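PDB 6IXO: myosin-2 from Saccharomyces cerevisiae, which carries organelles and other cargo along polarized actin cables, gripping receptor proteins with its globular tail domain. Local coordinates for residues 22-31 and 400-408. Numbering follows the deposited sequence.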
loop_
_atom_site.group_PDB
_atom_site.type_symbol
_atom_site.label_atom_id
_atom_site.label_comp_id
_atom_site.label_asym_id
_atom_site.label_seq_id
_atom_site.Cartn_x
_atom_site.Cartn_y
_atom_site.Cartn_z
ATOM N N ILE A 22 -5.455 -5.863 -33.707
ATOM C CA ILE A 22 -5.864 -4.482 -33.504
ATOM C C ILE A 22 -6.366 -4.297 -32.079
ATOM O O ILE A 22 -5.969 -3.359 -31.393
ATOM C CB ILE A 22 -6.954 -4.065 -34.505
ATOM C CG1 ILE A 22 -6.332 -3.856 -35.884
ATOM C CG2 ILE A 22 -7.669 -2.812 -34.024
ATOM C CD1 ILE A 22 -7.307 -3.340 -36.916
ATOM N N LEU A 23 -7.222 -5.200 -31.615
ATOM C CA LEU A 23 -7.771 -5.020 -30.275
ATOM C C LEU A 23 -6.728 -5.076 -29.140
ATOM O O LEU A 23 -6.813 -4.284 -28.199
ATOM C CB LEU A 23 -8.846 -6.060 -30.014
ATOM C CG LEU A 23 -9.671 -5.911 -28.738
ATOM C CD1 LEU A 23 -10.212 -4.506 -28.604
ATOM C CD2 LEU A 23 -10.855 -6.927 -28.775
ATOM N N ASN A 24 -5.790 -6.016 -29.179
ATOM C CA ASN A 24 -4.831 -6.106 -28.062
ATOM C C ASN A 24 -3.986 -4.834 -28.000
ATOM O O ASN A 24 -3.651 -4.371 -26.939
ATOM C CB ASN A 24 -3.927 -7.340 -28.184
ATOM C CG ASN A 24 -4.675 -8.651 -27.949
ATOM O OD1 ASN A 24 -5.752 -8.670 -27.357
ATOM N ND2 ASN A 24 -4.094 -9.751 -28.405
ATOM N N GLN A 25 -3.666 -4.269 -29.158
ATOM C CA GLN A 25 -2.814 -3.076 -29.217
ATOM C C GLN A 25 -3.519 -1.847 -28.609
ATOM O O GLN A 25 -2.931 -1.070 -27.823
ATOM C CB GLN A 25 -2.406 -2.831 -30.675
ATOM C CG GLN A 25 -1.216 -1.903 -30.841
ATOM C CD GLN A 25 -1.606 -0.435 -30.870
ATOM O OE1 GLN A 25 -2.761 -0.083 -31.161
ATOM N NE2 GLN A 25 -0.645 0.435 -30.563
ATOM N N GLU A 26 -4.786 -1.683 -28.965
ATOM C CA GLU A 26 -5.658 -0.675 -28.362
ATOM C C GLU A 26 -5.746 -0.794 -26.889
ATOM O O GLU A 26 -5.636 0.201 -26.173
ATOM C CB GLU A 26 -7.097 -0.787 -28.932
ATOM C CG GLU A 26 -7.347 0.078 -30.090
ATOM C CD GLU A 26 -8.831 0.050 -30.563
ATOM O OE1 GLU A 26 -9.755 -0.105 -29.717
ATOM O OE2 GLU A 26 -9.048 0.196 -31.778
ATOM N N ILE A 27 -5.977 -2.015 -26.424
ATOM C CA ILE A 27 -6.132 -2.233 -24.989
ATOM C C ILE A 27 -4.823 -2.017 -24.247
ATOM O O ILE A 27 -4.786 -1.289 -23.246
ATOM C CB ILE A 27 -6.651 -3.658 -24.709
ATOM C CG1 ILE A 27 -8.041 -3.849 -25.349
ATOM C CG2 ILE A 27 -6.811 -3.887 -23.274
ATOM C CD1 ILE A 27 -9.097 -3.002 -24.720
ATOM N N THR A 28 -3.743 -2.630 -24.727
ATOM C CA THR A 28 -2.488 -2.525 -23.960
ATOM C C THR A 28 -1.852 -1.142 -24.062
ATOM O O THR A 28 -1.361 -0.592 -23.056
ATOM C CB THR A 28 -1.461 -3.601 -24.381
ATOM O OG1 THR A 28 -1.122 -3.450 -25.753
ATOM C CG2 THR A 28 -2.007 -4.999 -24.134
ATOM N N GLU A 29 -1.848 -0.553 -25.251
ATOM C CA GLU A 29 -1.183 0.733 -25.405
ATOM C C GLU A 29 -2.110 1.905 -25.059
ATOM O O GLU A 29 -1.672 2.865 -24.476
ATOM C CB GLU A 29 -0.630 0.892 -26.834
ATOM C CG GLU A 29 0.324 -0.232 -27.267
ATOM C CD GLU A 29 1.563 -0.367 -26.356
ATOM O OE1 GLU A 29 2.249 0.655 -26.100
ATOM O OE2 GLU A 29 1.846 -1.498 -25.899
ATOM N N GLY A 30 -3.391 1.829 -25.421
ATOM C CA GLY A 30 -4.304 2.942 -25.204
ATOM C C GLY A 30 -4.966 2.932 -23.827
ATOM O O GLY A 30 -4.948 3.916 -23.100
ATOM N N LEU A 31 -5.578 1.814 -23.467
ATOM C CA LEU A 31 -6.366 1.781 -22.244
ATOM C C LEU A 31 -5.477 1.581 -21.023
ATOM O O LEU A 31 -5.612 2.266 -20.001
ATOM C CB LEU A 31 -7.404 0.655 -22.310
ATOM C CG LEU A 31 -8.294 0.545 -21.066
ATOM C CD1 LEU A 31 -9.183 1.754 -20.936
ATOM C CD2 LEU A 31 -9.111 -0.733 -21.120
ATOM N N LEU A 400 -10.910 9.051 -24.160
ATOM C CA LEU A 400 -10.246 7.894 -24.747
ATOM C C LEU A 400 -10.358 7.901 -26.261
ATOM O O LEU A 400 -11.352 8.348 -26.822
ATOM C CB LEU A 400 -10.800 6.574 -24.191
ATOM C CG LEU A 400 -10.363 6.218 -22.768
ATOM C CD1 LEU A 400 -11.117 4.993 -22.245
ATOM C CD2 LEU A 400 -8.837 5.980 -22.699
ATOM N N SER A 401 -9.321 7.402 -26.919
ATOM C CA SER A 401 -9.415 7.157 -28.344
ATOM C C SER A 401 -9.089 5.710 -28.673
ATOM O O SER A 401 -7.956 5.391 -29.021
ATOM C CB SER A 401 -8.496 8.101 -29.123
ATOM O OG SER A 401 -8.657 7.835 -30.518
ATOM N N LEU A 402 -10.104 4.850 -28.581
ATOM C CA LEU A 402 -9.980 3.417 -28.819
ATOM C C LEU A 402 -11.082 2.942 -29.772
ATOM O O LEU A 402 -12.117 2.471 -29.326
ATOM C CB LEU A 402 -10.104 2.638 -27.514
ATOM C CG LEU A 402 -9.213 3.112 -26.348
ATOM C CD1 LEU A 402 -9.674 2.463 -25.084
ATOM C CD2 LEU A 402 -7.757 2.788 -26.635
ATOM N N PRO A 403 -10.849 3.074 -31.073
ATOM C CA PRO A 403 -11.921 2.873 -32.066
ATOM C C PRO A 403 -12.646 1.527 -31.954
ATOM O O PRO A 403 -13.883 1.488 -31.899
ATOM C CB PRO A 403 -11.185 2.972 -33.400
ATOM C CG PRO A 403 -9.953 3.866 -33.092
ATOM C CD PRO A 403 -9.579 3.552 -31.660
ATOM N N SER A 404 -11.891 0.438 -31.953
ATOM C CA SER A 404 -12.519 -0.884 -31.929
ATOM C C SER A 404 -13.181 -1.140 -30.588
ATOM O O SER A 404 -14.295 -1.654 -30.486
ATOM C CB SER A 404 -11.480 -1.979 -32.209
ATOM O OG SER A 404 -11.181 -2.010 -33.588
ATOM N N THR A 405 -12.476 -0.753 -29.537
ATOM C CA THR A 405 -12.962 -1.025 -28.211
ATOM C C THR A 405 -14.254 -0.286 -27.995
ATOM O O THR A 405 -15.206 -0.835 -27.452
ATOM C CB THR A 405 -11.921 -0.594 -27.129
ATOM O OG1 THR A 405 -10.713 -1.320 -27.334
ATOM C CG2 THR A 405 -12.448 -0.912 -25.782
ATOM N N LYS A 406 -14.282 0.970 -28.430
ATOM C CA LYS A 406 -15.479 1.795 -28.296
ATOM C C LYS A 406 -16.638 1.232 -29.142
ATOM O O LYS A 406 -17.819 1.293 -28.753
ATOM C CB LYS A 406 -15.173 3.235 -28.703
ATOM C CG LYS A 406 -16.393 4.136 -28.823
ATOM C CD LYS A 406 -15.978 5.599 -28.853
ATOM C CE LYS A 406 -16.944 6.469 -29.651
ATOM N NZ LYS A 406 -18.370 6.177 -29.329
ATOM N N ARG A 407 -16.313 0.678 -30.301
ATOM C CA ARG A 407 -17.433 0.155 -31.128
ATOM C C ARG A 407 -18.038 -1.073 -30.440
ATOM O O ARG A 407 -19.259 -1.246 -30.399
ATOM C CB ARG A 407 -16.951 -0.188 -32.520
ATOM C CG ARG A 407 -18.073 -0.757 -33.396
ATOM C CD ARG A 407 -19.220 0.247 -33.552
ATOM N NE ARG A 407 -20.190 -0.185 -34.569
ATOM C CZ ARG A 407 -21.399 0.340 -34.689
ATOM N NH1 ARG A 407 -21.773 1.322 -33.877
ATOM N NH2 ARG A 407 -22.227 -0.100 -35.626
ATOM N N ILE A 408 -17.168 -1.908 -29.866
ATOM C CA ILE A 408 -17.636 -3.085 -29.135
ATOM C C ILE A 408 -18.561 -2.651 -28.000
ATOM O O ILE A 408 -19.683 -3.145 -27.851
ATOM C CB ILE A 408 -16.463 -3.906 -28.561
ATOM C CG1 ILE A 408 -15.657 -4.587 -29.680
ATOM C CG2 ILE A 408 -16.959 -4.946 -27.574
ATOM C CD1 ILE A 408 -14.308 -5.170 -29.208
#
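Two nearly perpendicular helices, 20-32 and 403-415, pack together near the two ends of the modelled globular tail domain, tied by Glu26 of the first and the backbone amides of Ser404 and Thr405 in the first turn of the second. The two carboxylate oxygens of Glu26 divide the work. OE2 receives the backbone N of Ser404 at 2.9 Å. That bond is nearly straight, with an N-H...O angle of 164°. OE1 receives the backbone N of Thr405 at 2.8 Å, and both oxygens use their syn lone pairs. OE1 takes a second bond, 2.8 Å from the hydroxyl OG1 of Thr405, which arrives on the anti side and close to the carboxylate plane. The chain of Glu26 is extended beyond CG (chi2 -175°), which carries the acid across to the neighbouring helix, and three donors then fix its rotation. The positive end of the helix dipole would probably stabilise its negative charge. With an alanine in place of Glu26, these two amides and the threonine hydroxyl would probably lose the carboxylate they share, and the start of helix 403-415 would be less firmly tied down.

Apolar groups flank this grip. Gly30 brings its CA to 3.7 Å from CD2 of Leu402, the N-cap residue, where a side chain pointing the same way would clash. Beyond it, Leu31 CD1 meets Leu400 CD1 at 4.0 Å. On the other flank, Leu23 and Ile408 reach toward each other tip to tip, CD2 to CD1 at 3.9 Å, and the side chains of Leu23 and Thr405 cross at about a right angle, with Leu23 CD1 3.5 Å from Thr405 OG1. Helix 53-67 backs this layer through Met65 and Ile57, and helix 6-18 covers Ile408. The axes of helices 22-31 and 403-408 cross at -102°, a nearly perpendicular helix pair in an all-helical domain, with a glutamate from one helix accepting the first amides of the other.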